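Local coordinates for TfuA domain-containing protein (Methanosarcina acetivorans, PDB 6XP8) that takes part in peptide backbone thioamidation, probably as the partner of a YcaO protein, at residues Val28-Leu33 with Phe52-Val57; Gly45-Ile50 with Gly74-Gly79; Val57-Ile62 with Ala80-Glu85. One frame throughout, in Å; residues are numbered along the deposited sequence.

Contact 1: residues Val28-Leu33 with Phe52-Val57; sequences VRRFQL and FDRAAV
The backbone oxygen of A55 accepts a hydrogen bond from R30 N at 2.7 Å, the donor standing above the carbonyl plane, 46° out of it. The same A55 O takes a C-H...O contact from R29 CA, at 3.2 Å. The type II beta turn R29-Q32, in which R29 N bonds to Q32 OE1, presents R30 to the 52-57 loop. With CG anti to the backbone N (chi1 -172°), its side chain bends at chi3, bringing the guanidinium among the loop's carbonyls. NH1 of R30 donates weakly to D53 O (2.8 Å), while A56 O lies over one face of the guanidinium. At the edge, a water in the guanidinium plane accepts from R30 NH2 and donates to D53 O at 2.7 Å. R54 turns its own guanidinium so that R30 CD meets its edge, the two planes 70° apart. Away from these charges, V57 receives V28 on one methyl, CG1 to CG1 at 3.8 Å, and L33 on the other. A second water accepts from V57 N and donates to V28 O. A leucine in place of R30 would keep the backbone bond but is likely to deprive D53 O and its water of their donor and the cluster of carbonyls of its counter-charge. The charge of R30 probably offsets the partial negative charge of nearby main-chain oxygens where the loops after strands 23-25 and 43-46 meet.

Contact 2: residues Gly45-Ile50 with Gly74-Gly79; sequences GIIDGI and GGASMG
I47 O accepts a nearly straight hydrogen bond from G79 N, 3.0 Å long with an angle of 171° at the hydrogen, so the first turn of helix 78-86 is held by the first residue after strand 43-46. One residue earlier, I46 O receives a weak, longer bond (3.3 Å) from G75 N, continuing the parallel pairing in which I46 bridges G74. Carbon donors crowd the same acceptor: CA of G74 and CA of G79 each approach I46 O to 3.2 Å. A beta carbon on G79 would collide with I46 O and one on G74 with G79 O, which favours glycine at both places. Between strand and helix, A76 takes a positive phi (73°) and S77 N bonds to G75 O, a classic gamma turn.

Among apolar contacts, I47 CG2 meets A76 CB at 3.8 Å, and I46 lays its CG2 against the backbone of G79. M78, with CG anti to its N (chi1 177°), sets CB 3.5 Å from G49 N and bends at chi2 and chi3 until CE reaches I50 O; a beta carbon on G49 would clash with M78 CG as it stands. The polar ends find their main partners outside the two segments. D48 OD1 touches S77 CB at 3.3 Å, but its carboxylate is held by S10, T7 and N9. S77 OG is hydrogen-bonded to K199 and lies 2.6 Å from a water that accepts from G49 N.

Strand 43-46 runs between strands 3-6 and 71-74 in the parallel sheet of an alpha/beta domain. Helix 198-215 packs on I47 and A76, while helix 78-86 starts directly after S77, its N-cap residue.

Contact 3: residues Val57-Ile62 with Ala80-Glu85; sequences VGHREI and ALRASE
R82 reaches across to V57 with two nitrogens side-on, NE at 2.8 Å and NH2 at 2.9 Å from the single acceptor V57 O. That oxygen lies close to the guanidinium plane, and the NH2 bond runs nearly in line with the carbonyl. A bend at chi2 (-74°) swings the chain across to helix 59-67 and leaves CD between two neighbours: the edge of the H59 ring, where CD2 is 3.7 Å away, and I62 CD1 at 3.8 Å. The guanidinium stands almost upright to the imidazole, 83° between planes. Its remaining nitrogen, NH1, forms a salt bridge with E85 OE1 (2.9 Å), entering on the syn lone pair, so all three nitrogens of the group are engaged and its rotation is fixed.

Three residues on, E85 extends beyond CG, and OE1 accepts a second bond, from H59 NE2 at 2.8 Å. In this His-carboxylate hydrogen bond the donor comes from above the carboxylate plane, whereas the oxygen stays near the plane of the ring. One carboxylate oxygen therefore serves both R82 and H59, and the negative charge probably helps to orient them together.

G58 takes the N-cap position, with its N bonded to E61 OE2. Helix 59-67, the beta-alpha-beta crossover between adjacent parallel strands 43-46 and 71-74, meets helix 78-86 here, L86 extending the contact against H59 and I62. L33 of helix 33-38 packs on V57 and I62, while helix 96-102 touches A80, L81, A83 and S84.

The three contacts form one continuous patch, with V57 belonging to both contact 1 and contact 3, whose centres are about 10 Å apart. Contacts 1 and 2, about 12 Å between centres, are stitched by backbone pairs: V28 N lies 2.9 Å from D48 O and V28 O 3.0 Å from I50 N, probable hydrogen bonds. From contact 3, E61 OE1 probably accepts a bond from F31 N of the contact 1 turn, at 2.7 Å. Contacts 2 and 3, centres about 9 Å apart, share helix 78-86, and M78 CG packs on V57 CG1 at 3.8 Å. Together they join the loops after strands 23-25, 43-46 and 71-74 to two helices.

Contact 1: residues Val28-Leu33 with Phe52-Val57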
ATOM      1  N   VAL A  28      -4.050   8.483  -6.884  1.00 13.78           N
ATOM      2  CA  VAL A  28      -4.155   9.947  -6.812  1.00 14.19           C
ATOM      3  C   VAL A  28      -2.878  10.651  -7.295  1.00 14.79           C
ATOM      4  O   VAL A  28      -1.765  10.171  -7.056  1.00 14.54           O
ATOM      5  CB  VAL A  28      -4.615  10.427  -5.405  1.00 13.93           C
ATOM      6  CG1 VAL A  28      -3.549  10.196  -4.333  1.00 13.51           C
ATOM      7  CG2 VAL A  28      -5.099  11.878  -5.429  1.00 13.94           C
ATOM      8  N   ARG A  29      -3.077  11.760  -8.008  1.00 15.89           N
ATOM      9  CA  ARG A  29      -1.998  12.640  -8.458  1.00 17.62           C
ATOM     10  C   ARG A  29      -2.254  14.060  -7.975  1.00 18.88           C
ATOM     11  O   ARG A  29      -3.361  14.385  -7.542  1.00 18.60           O
ATOM     12  CB  ARG A  29      -1.873  12.638  -9.987  1.00 18.57           C
ATOM     13  CG  ARG A  29      -1.671  11.269 -10.613  1.00 19.93           C
ATOM     14  CD  ARG A  29      -1.162  11.377 -12.041  1.00 21.30           C
ATOM     15  NE  ARG A  29      -2.141  11.955 -12.966  1.00 22.50           N
ATOM     16  CZ  ARG A  29      -3.094  11.273 -13.604  1.00 23.40           C
ATOM     17  NH1 ARG A  29      -3.240   9.964 -13.423  1.00 25.04           N
ATOM     18  NH2 ARG A  29      -3.914  11.909 -14.425  1.00 23.88           N
ATOM     19  N   ARG A  30      -1.228  14.903  -8.090  1.00 20.62           N
ATOM     20  CA  ARG A  30      -1.284  16.311  -7.690  1.00 22.27           C
ATOM     21  C   ARG A  30      -2.461  17.061  -8.335  1.00 22.35           C
ATOM     22  O   ARG A  30      -2.736  16.928  -9.533  1.00 22.08           O
ATOM     23  CB  ARG A  30       0.063  16.993  -7.983  1.00 24.46           C
ATOM     24  CG  ARG A  30       0.210  18.411  -7.435  1.00 26.06           C
ATOM     25  CD  ARG A  30       1.565  19.015  -7.781  1.00 29.13           C
ATOM     26  NE  ARG A  30       2.429  19.127  -6.609  1.00 30.66           N
ATOM     27  CZ  ARG A  30       3.237  18.167  -6.157  1.00 31.86           C
ATOM     28  NH1 ARG A  30       3.313  16.998  -6.771  1.00 31.97           N
ATOM     29  NH2 ARG A  30       3.976  18.384  -5.077  1.00 33.26           N
ATOM     30  N   PHE A  31      -3.163  17.813  -7.491  1.00 22.98           N
ATOM     31  CA  PHE A  31      -4.342  18.621  -7.845  1.00 23.60           C
ATOM     32  C   PHE A  31      -5.526  17.871  -8.457  1.00 22.83           C
ATOM     33  O   PHE A  31      -6.226  18.377  -9.337  1.00 23.99           O
ATOM     34  CB  PHE A  31      -3.943  19.902  -8.599  1.00 25.30           C
ATOM     35  CG  PHE A  31      -3.224  20.896  -7.730  1.00 26.53           C
ATOM     36  CD1 PHE A  31      -3.821  21.376  -6.553  1.00 27.23           C
ATOM     37  CD2 PHE A  31      -1.945  21.342  -8.063  1.00 27.65           C
ATOM     38  CE1 PHE A  31      -3.157  22.283  -5.737  1.00 27.78           C
ATOM     39  CE2 PHE A  31      -1.282  22.258  -7.256  1.00 28.00           C
ATOM     40  CZ  PHE A  31      -1.887  22.725  -6.091  1.00 28.49           C
ATOM     41  N   GLN A  32      -5.754  16.663  -7.947  1.00 21.61           N
ATOM     42  CA  GLN A  32      -6.947  15.899  -8.276  1.00 21.03           C
ATOM     43  C   GLN A  32      -8.028  15.989  -7.197  1.00 21.08           C
ATOM     44  O   GLN A  32      -9.218  15.897  -7.515  1.00 21.37           O
ATOM     45  CB  GLN A  32      -6.604  14.438  -8.567  1.00 20.43           C
ATOM     46  CG  GLN A  32      -5.829  14.251  -9.860  1.00 19.80           C
ATOM     47  CD  GLN A  32      -5.641  12.795 -10.234  1.00 19.66           C
ATOM     48  OE1 GLN A  32      -5.516  11.923  -9.373  1.00 18.91           O
ATOM     49  NE2 GLN A  32      -5.620  12.527 -11.530  1.00 20.06           N
ATOM     50  N   LEU A  33      -7.614  16.177  -5.939  1.00 20.27           N
ATOM     51  CA  LEU A  33      -8.549  16.211  -4.804  1.00 20.14           C
ATOM     52  C   LEU A  33      -9.551  17.358  -4.865  1.00 20.35           C
ATOM     53  O   LEU A  33     -10.734  17.155  -4.586  1.00 19.83           O
ATOM     54  CB  LEU A  33      -7.813  16.267  -3.457  1.00 19.76           C
ATOM     55  CG  LEU A  33      -6.945  15.117  -2.931  1.00 19.68           C
ATOM     56  CD1 LEU A  33      -6.672  15.351  -1.457  1.00 19.07           C
ATOM     57  CD2 LEU A  33      -7.576  13.744  -3.120  1.00 19.66           C
ATOM     58  N   PHE A  52       6.230   9.946  -7.319  1.00 19.70           N
ATOM     59  CA  PHE A  52       7.147  10.914  -7.932  1.00 20.58           C
ATOM     60  C   PHE A  52       6.783  12.345  -7.534  1.00 21.04           C
ATOM     61  O   PHE A  52       5.608  12.723  -7.573  1.00 20.70           O
ATOM     62  CB  PHE A  52       7.182  10.749  -9.455  1.00 21.37           C
ATOM     63  CG  PHE A  52       7.490   9.346  -9.906  1.00 22.22           C
ATOM     64  CD1 PHE A  52       8.641   8.683  -9.456  1.00 23.06           C
ATOM     65  CD2 PHE A  52       6.632   8.682 -10.782  1.00 23.10           C
ATOM     66  CE1 PHE A  52       8.920   7.383  -9.869  1.00 22.49           C
ATOM     67  CE2 PHE A  52       6.908   7.383 -11.198  1.00 23.15           C
ATOM     68  CZ  PHE A  52       8.054   6.738 -10.743  1.00 23.56           C
ATOM     69  N   ASP A  53       7.804  13.105  -7.134  1.00 21.98           N
ATOM     70  CA  ASP A  53       7.673  14.477  -6.619  1.00 23.43           C
ATOM     71  C   ASP A  53       6.751  15.401  -7.405  1.00 22.39           C
ATOM     72  O   ASP A  53       5.905  16.076  -6.811  1.00 22.31           O
ATOM     73  CB  ASP A  53       9.051  15.139  -6.528  1.00 26.56           C
ATOM     74  CG  ASP A  53       9.528  15.302  -5.107  1.00 29.19           C
ATOM     75  OD1 ASP A  53       9.969  14.299  -4.506  1.00 30.41           O
ATOM     76  OD2 ASP A  53       9.478  16.448  -4.605  1.00 32.04           O
ATOM     77  N   ARG A  54       6.918  15.426  -8.731  1.00 20.99           N
ATOM     78  CA  ARG A  54       6.157  16.333  -9.602  1.00 19.94           C
ATOM     79  C   ARG A  54       4.653  16.071  -9.535  1.00 19.05           C
ATOM     80  O   ARG A  54       3.849  17.007  -9.635  1.00 19.20           O
ATOM     81  CB  ARG A  54       6.658  16.245 -11.056  1.00 20.51           C
ATOM     82  CG  ARG A  54       5.992  17.206 -12.043  1.00 20.14           C
ATOM     83  CD  ARG A  54       6.400  18.654 -11.780  1.00 20.46           C
ATOM     84  NE  ARG A  54       5.616  19.632 -12.537  1.00 20.08           N
ATOM     85  CZ  ARG A  54       4.452  20.157 -12.147  1.00 20.50           C
ATOM     86  NH1 ARG A  54       3.880  19.785 -11.002  1.00 20.27           N
ATOM     87  NH2 ARG A  54       3.843  21.054 -12.916  1.00 20.56           N
ATOM     88  N   ALA A  55       4.291  14.807  -9.319  1.00 17.61           N
ATOM     89  CA  ALA A  55       2.918  14.351  -9.453  1.00 16.97           C
ATOM     90  C   ALA A  55       2.270  13.868  -8.149  1.00 16.47           C
ATOM     91  O   ALA A  55       1.094  13.530  -8.150  1.00 16.87           O
ATOM     92  CB  ALA A  55       2.849  13.264 -10.522  1.00 17.42           C
ATOM     93  N   ALA A  56       3.019  13.836  -7.045  1.00 15.90           N
ATOM     94  CA  ALA A  56       2.486  13.316  -5.776  1.00 15.54           C
ATOM     95  C   ALA A  56       1.465  14.258  -5.149  1.00 15.63           C
ATOM     96  O   ALA A  56       1.616  15.482  -5.226  1.00 15.62           O
ATOM     97  CB  ALA A  56       3.613  13.016  -4.795  1.00 15.27           C
ATOM     98  N   VAL A  57       0.434  13.679  -4.527  1.00 15.42           N
ATOM     99  CA  VAL A  57      -0.573  14.458  -3.792  1.00 15.69           C
ATOM    100  C   VAL A  57       0.110  15.259  -2.673  1.00 15.96           C
ATOM    101  O   VAL A  57       0.910  14.712  -1.920  1.00 15.95           O
ATOM    102  CB  VAL A  57      -1.745  13.565  -3.273  1.00 15.41           C
ATOM    103  CG1 VAL A  57      -1.283  12.511  -2.267  1.00 15.44           C
ATOM    104  CG2 VAL A  57      -2.876  14.417  -2.706  1.00 15.46           C
TER
HETATM  105  O   HOH W   1       0.129  10.780  -5.021  1.00 14.90           O
HETATM  106  O   HOH W   2       5.689  16.357  -4.146  1.00 39.96           O

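Contact 2: residues Gly45-Ile50 with Gly74-Gly79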
ATOM      1  N   GLY A  45     -11.196   8.817   0.327  1.00 14.84           N
ATOM      2  CA  GLY A  45     -10.286   7.746   0.721  1.00 14.57           C
ATOM      3  C   GLY A  45      -9.065   7.765  -0.178  1.00 13.98           C
ATOM      4  O   GLY A  45      -9.184   7.632  -1.399  1.00 14.29           O
ATOM      5  N   ILE A  46      -7.896   7.966   0.424  1.00 13.45           N
ATOM      6  CA  ILE A  46      -6.637   7.871  -0.315  1.00 13.39           C
ATOM      7  C   ILE A  46      -6.016   6.527   0.041  1.00 13.10           C
ATOM      8  O   ILE A  46      -5.644   6.301   1.192  1.00 13.13           O
ATOM      9  CB  ILE A  46      -5.654   9.031  -0.005  1.00 13.83           C
ATOM     10  CG1 ILE A  46      -6.296  10.403  -0.306  1.00 14.23           C
ATOM     11  CG2 ILE A  46      -4.362   8.843  -0.798  1.00 13.81           C
ATOM     12  CD1 ILE A  46      -5.498  11.594   0.201  1.00 14.36           C
ATOM     13  N   ILE A  47      -5.944   5.631  -0.944  1.00 12.70           N
ATOM     14  CA  ILE A  47      -5.225   4.363  -0.791  1.00 12.93           C
ATOM     15  C   ILE A  47      -3.913   4.484  -1.574  1.00 12.64           C
ATOM     16  O   ILE A  47      -2.837   4.607  -0.980  1.00 12.33           O
ATOM     17  CB  ILE A  47      -6.074   3.128  -1.208  1.00 13.11           C
ATOM     18  CG1 ILE A  47      -7.356   3.049  -0.349  1.00 13.30           C
ATOM     19  CG2 ILE A  47      -5.251   1.841  -1.095  1.00 13.13           C
ATOM     20  CD1 ILE A  47      -8.369   1.983  -0.740  1.00 13.11           C
ATOM     21  N   ASP A  48      -4.030   4.508  -2.901  1.00 12.87           N
ATOM     22  CA  ASP A  48      -2.882   4.541  -3.800  1.00 13.18           C
ATOM     23  C   ASP A  48      -2.685   5.920  -4.402  1.00 13.36           C
ATOM     24  O   ASP A  48      -3.647   6.672  -4.593  1.00 12.95           O
ATOM     25  CB  ASP A  48      -3.042   3.485  -4.899  1.00 13.26           C
ATOM     26  CG  ASP A  48      -3.190   2.082  -4.338  1.00 13.44           C
ATOM     27  OD1 ASP A  48      -2.384   1.712  -3.462  1.00 13.23           O
ATOM     28  OD2 ASP A  48      -4.113   1.354  -4.770  1.00 13.71           O
ATOM     29  N   GLY A  49      -1.425   6.235  -4.682  1.00 13.75           N
ATOM     30  CA  GLY A  49      -1.053   7.490  -5.309  1.00 14.38           C
ATOM     31  C   GLY A  49       0.327   7.409  -5.913  1.00 15.18           C
ATOM     32  O   GLY A  49       1.162   6.588  -5.493  1.00 15.33           O
ATOM     33  N   ILE A  50       0.568   8.259  -6.908  1.00 15.52           N
ATOM     34  CA  ILE A  50       1.884   8.355  -7.544  1.00 16.80           C
ATOM     35  C   ILE A  50       2.874   8.952  -6.539  1.00 16.32           C
ATOM     36  O   ILE A  50       2.542   9.911  -5.834  1.00 15.68           O
ATOM     37  CB  ILE A  50       1.806   9.152  -8.879  1.00 17.61           C
ATOM     38  CG1 ILE A  50       1.287   8.256 -10.012  1.00 19.02           C
ATOM     39  CG2 ILE A  50       3.170   9.672  -9.315  1.00 18.69           C
ATOM     40  CD1 ILE A  50      -0.204   8.017 -10.017  1.00 20.05           C
ATOM     41  N   GLY A  74      -6.751   7.751   5.036  1.00 14.37           N
ATOM     42  CA  GLY A  74      -5.631   7.153   4.317  1.00 14.12           C
ATOM     43  C   GLY A  74      -5.147   5.857   4.925  1.00 13.70           C
ATOM     44  O   GLY A  74      -5.197   5.675   6.140  1.00 13.56           O
ATOM     45  N   GLY A  75      -4.685   4.955   4.061  1.00 13.27           N
ATOM     46  CA  GLY A  75      -4.009   3.733   4.479  1.00 13.34           C
ATOM     47  C   GLY A  75      -3.392   2.982   3.315  1.00 13.21           C
ATOM     48  O   GLY A  75      -3.530   3.388   2.145  1.00 13.53           O
ATOM     49  N   ALA A  76      -2.719   1.880   3.656  1.00 13.06           N
ATOM     50  CA  ALA A  76      -2.108   0.908   2.717  1.00 13.09           C
ATOM     51  C   ALA A  76      -0.837   1.375   1.997  1.00 13.28           C
ATOM     52  O   ALA A  76       0.203   0.709   2.068  1.00 13.52           O
ATOM     53  CB  ALA A  76      -3.131   0.353   1.722  1.00 13.41           C
ATOM     54  N   SER A  77      -0.928   2.511   1.309  1.00 13.14           N
ATOM     55  CA  SER A  77       0.128   2.945   0.405  1.00 13.31           C
ATOM     56  C   SER A  77       0.398   4.442   0.575  1.00 13.16           C
ATOM     57  O   SER A  77       0.815   4.856   1.658  1.00 13.10           O
ATOM     58  CB  SER A  77      -0.253   2.579  -1.032  1.00 13.48           C
ATOM     59  OG  SER A  77       0.890   2.540  -1.871  1.00 13.93           O
ATOM     60  N   MET A  78       0.168   5.247  -0.470  1.00 13.18           N
ATOM     61  CA  MET A  78       0.284   6.709  -0.343  1.00 13.33           C
ATOM     62  C   MET A  78      -0.596   7.252   0.790  1.00 13.02           C
ATOM     63  O   MET A  78      -0.202   8.184   1.498  1.00 12.64           O
ATOM     64  CB  MET A  78       0.007   7.434  -1.674  1.00 13.64           C
ATOM     65  CG  MET A  78       0.042   8.964  -1.592  1.00 14.22           C
ATOM     66  SD  MET A  78       1.601   9.652  -0.980  1.00 15.00           S
ATOM     67  CE  MET A  78       2.461  10.010  -2.509  1.00 14.61           C
ATOM     68  N   GLY A  79      -1.770   6.651   0.981  1.00 12.98           N
ATOM     69  CA  GLY A  79      -2.662   7.056   2.069  1.00 13.18           C
ATOM     70  C   GLY A  79      -2.066   6.821   3.448  1.00 13.24           C
ATOM     71  O   GLY A  79      -2.288   7.610   4.369  1.00 13.15           O
TER
HETATM   72  O   HOH W   3       0.465   4.209  -3.858  1.00 18.10           O

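Contact 3: residues Val57-Ile62 with Ala80-Glu85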
ATOM      1  N   VAL A  57       0.434  13.679  -4.527  1.00 15.42           N
ATOM      2  CA  VAL A  57      -0.573  14.458  -3.792  1.00 15.69           C
ATOM      3  C   VAL A  57       0.110  15.259  -2.673  1.00 15.96           C
ATOM      4  O   VAL A  57       0.910  14.712  -1.920  1.00 15.95           O
ATOM      5  CB  VAL A  57      -1.745  13.565  -3.273  1.00 15.41           C
ATOM      6  CG1 VAL A  57      -1.283  12.511  -2.267  1.00 15.44           C
ATOM      7  CG2 VAL A  57      -2.876  14.417  -2.706  1.00 15.46           C
ATOM      8  N   GLY A  58      -0.185  16.556  -2.599  1.00 16.52           N
ATOM      9  CA  GLY A  58       0.509  17.446  -1.663  1.00 17.23           C
ATOM     10  C   GLY A  58      -0.234  17.625  -0.354  1.00 18.17           C
ATOM     11  O   GLY A  58      -1.458  17.450  -0.305  1.00 17.86           O
ATOM     12  N   HIS A  59       0.513  17.966   0.702  1.00 19.12           N
ATOM     13  CA  HIS A  59      -0.077  18.283   2.013  1.00 20.53           C
ATOM     14  C   HIS A  59      -1.113  19.400   1.909  1.00 20.94           C
ATOM     15  O   HIS A  59      -2.182  19.309   2.514  1.00 20.43           O
ATOM     16  CB  HIS A  59       0.992  18.669   3.050  1.00 21.74           C
ATOM     17  CG  HIS A  59       1.913  17.551   3.437  1.00 23.15           C
ATOM     18  ND1 HIS A  59       2.977  17.738   4.293  1.00 24.01           N
ATOM     19  CD2 HIS A  59       1.940  16.242   3.084  1.00 23.63           C
ATOM     20  CE1 HIS A  59       3.616  16.593   4.455  1.00 24.43           C
ATOM     21  NE2 HIS A  59       3.009  15.670   3.730  1.00 23.64           N
ATOM     22  N   ARG A  60      -0.784  20.444   1.142  1.00 21.67           N
ATOM     23  CA  ARG A  60      -1.682  21.583   0.893  1.00 22.45           C
ATOM     24  C   ARG A  60      -3.071  21.150   0.391  1.00 20.95           C
ATOM     25  O   ARG A  60      -4.094  21.670   0.851  1.00 20.00           O
ATOM     26  CB  ARG A  60      -0.993  22.596  -0.052  1.00 25.49           C
ATOM     27  CG  ARG A  60      -1.890  23.497  -0.900  1.00 29.48           C
ATOM     28  CD  ARG A  60      -2.394  24.729  -0.156  1.00 32.35           C
ATOM     29  NE  ARG A  60      -3.610  25.265  -0.778  1.00 34.77           N
ATOM     30  CZ  ARG A  60      -4.529  26.015  -0.169  1.00 36.50           C
ATOM     31  NH1 ARG A  60      -4.408  26.353   1.112  1.00 37.34           N
ATOM     32  NH2 ARG A  60      -5.586  26.430  -0.853  1.00 38.27           N
ATOM     33  N   GLU A  61      -3.089  20.183  -0.527  1.00 20.17           N
ATOM     34  CA  GLU A  61      -4.324  19.650  -1.108  1.00 19.89           C
ATOM     35  C   GLU A  61      -5.192  18.925  -0.084  1.00 18.21           C
ATOM     36  O   GLU A  61      -6.413  19.102  -0.066  1.00 17.56           O
ATOM     37  CB  GLU A  61      -4.001  18.670  -2.225  1.00 20.92           C
ATOM     38  CG  GLU A  61      -3.166  19.231  -3.356  1.00 22.72           C
ATOM     39  CD  GLU A  61      -2.905  18.178  -4.398  1.00 22.55           C
ATOM     40  OE1 GLU A  61      -3.885  17.567  -4.866  1.00 23.62           O
ATOM     41  OE2 GLU A  61      -1.730  17.963  -4.737  1.00 23.82           O
ATOM     42  N   ILE A  62      -4.549  18.101   0.745  1.00 17.47           N
ATOM     43  CA  ILE A  62      -5.238  17.336   1.786  1.00 16.88           C
ATOM     44  C   ILE A  62      -5.789  18.309   2.836  1.00 17.15           C
ATOM     45  O   ILE A  62      -6.964  18.219   3.202  1.00 17.05           O
ATOM     46  CB  ILE A  62      -4.334  16.226   2.388  1.00 16.71           C
ATOM     47  CG1 ILE A  62      -4.113  15.119   1.340  1.00 16.48           C
ATOM     48  CG2 ILE A  62      -4.938  15.639   3.666  1.00 16.23           C
ATOM     49  CD1 ILE A  62      -2.839  14.316   1.512  1.00 17.42           C
ATOM     50  N   ALA A  80      -1.313   5.734   3.591  1.00 13.22           N
ATOM     51  CA  ALA A  80      -0.634   5.418   4.857  1.00 13.45           C
ATOM     52  C   ALA A  80       0.478   6.421   5.167  1.00 13.74           C
ATOM     53  O   ALA A  80       0.586   6.899   6.297  1.00 14.07           O
ATOM     54  CB  ALA A  80      -0.084   4.004   4.824  1.00 13.28           C
ATOM     55  N   LEU A  81       1.279   6.739   4.150  1.00 13.85           N
ATOM     56  CA  LEU A  81       2.361   7.708   4.268  1.00 13.94           C
ATOM     57  C   LEU A  81       1.826   9.097   4.626  1.00 13.87           C
ATOM     58  O   LEU A  81       2.281   9.706   5.596  1.00 14.23           O
ATOM     59  CB  LEU A  81       3.200   7.745   2.979  1.00 14.47           C
ATOM     60  CG  LEU A  81       4.440   8.654   2.950  1.00 14.54           C
ATOM     61  CD1 LEU A  81       5.473   8.225   3.982  1.00 15.13           C
ATOM     62  CD2 LEU A  81       5.043   8.655   1.552  1.00 14.93           C
ATOM     63  N   ARG A  82       0.852   9.582   3.857  1.00 13.81           N
ATOM     64  CA  ARG A  82       0.258  10.899   4.115  1.00 13.94           C
ATOM     65  C   ARG A  82      -0.476  10.983   5.456  1.00 14.14           C
ATOM     66  O   ARG A  82      -0.377  12.001   6.152  1.00 14.15           O
ATOM     67  CB  ARG A  82      -0.657  11.336   2.965  1.00 13.82           C
ATOM     68  CG  ARG A  82       0.074  11.701   1.683  1.00 14.10           C
ATOM     69  CD  ARG A  82       0.783  13.046   1.753  1.00 14.27           C
ATOM     70  NE  ARG A  82       1.463  13.300   0.485  1.00 14.75           N
ATOM     71  CZ  ARG A  82       2.741  13.035   0.231  1.00 14.79           C
ATOM     72  NH1 ARG A  82       3.542  12.529   1.167  1.00 15.45           N
ATOM     73  NH2 ARG A  82       3.227  13.285  -0.978  1.00 14.99           N
ATOM     74  N   ALA A  83      -1.183   9.916   5.835  1.00 14.73           N
ATOM     75  CA  ALA A  83      -1.873   9.909   7.127  1.00 15.46           C
ATOM     76  C   ALA A  83      -0.879   9.995   8.291  1.00 15.92           C
ATOM     77  O   ALA A  83      -1.149  10.673   9.283  1.00 16.41           O
ATOM     78  CB  ALA A  83      -2.789   8.710   7.268  1.00 15.47           C
ATOM     79  N   SER A  84       0.284   9.355   8.142  1.00 16.21           N
ATOM     80  CA  SER A  84       1.338   9.440   9.158  1.00 16.88           C
ATOM     81  C   SER A  84       1.908  10.858   9.292  1.00 17.38           C
ATOM     82  O   SER A  84       2.394  11.240  10.364  1.00 17.68           O
ATOM     83  CB  SER A  84       2.456   8.430   8.883  1.00 16.69           C
ATOM     84  OG  SER A  84       3.333   8.871   7.860  1.00 17.03           O
ATOM     85  N   GLU A  85       1.839  11.620   8.202  1.00 17.34           N
ATOM     86  CA  GLU A  85       2.324  13.003   8.166  1.00 18.29           C
ATOM     87  C   GLU A  85       1.272  14.020   8.589  1.00 18.95           C
ATOM     88  O   GLU A  85       1.620  15.115   9.046  1.00 19.00           O
ATOM     89  CB  GLU A  85       2.848  13.358   6.768  1.00 18.66           C
ATOM     90  CG  GLU A  85       4.023  12.509   6.303  1.00 19.31           C
ATOM     91  CD  GLU A  85       4.219  12.497   4.793  1.00 19.47           C
ATOM     92  OE1 GLU A  85       3.329  12.954   4.045  1.00 19.22           O
ATOM     93  OE2 GLU A  85       5.280  12.012   4.346  1.00 20.56           O
TER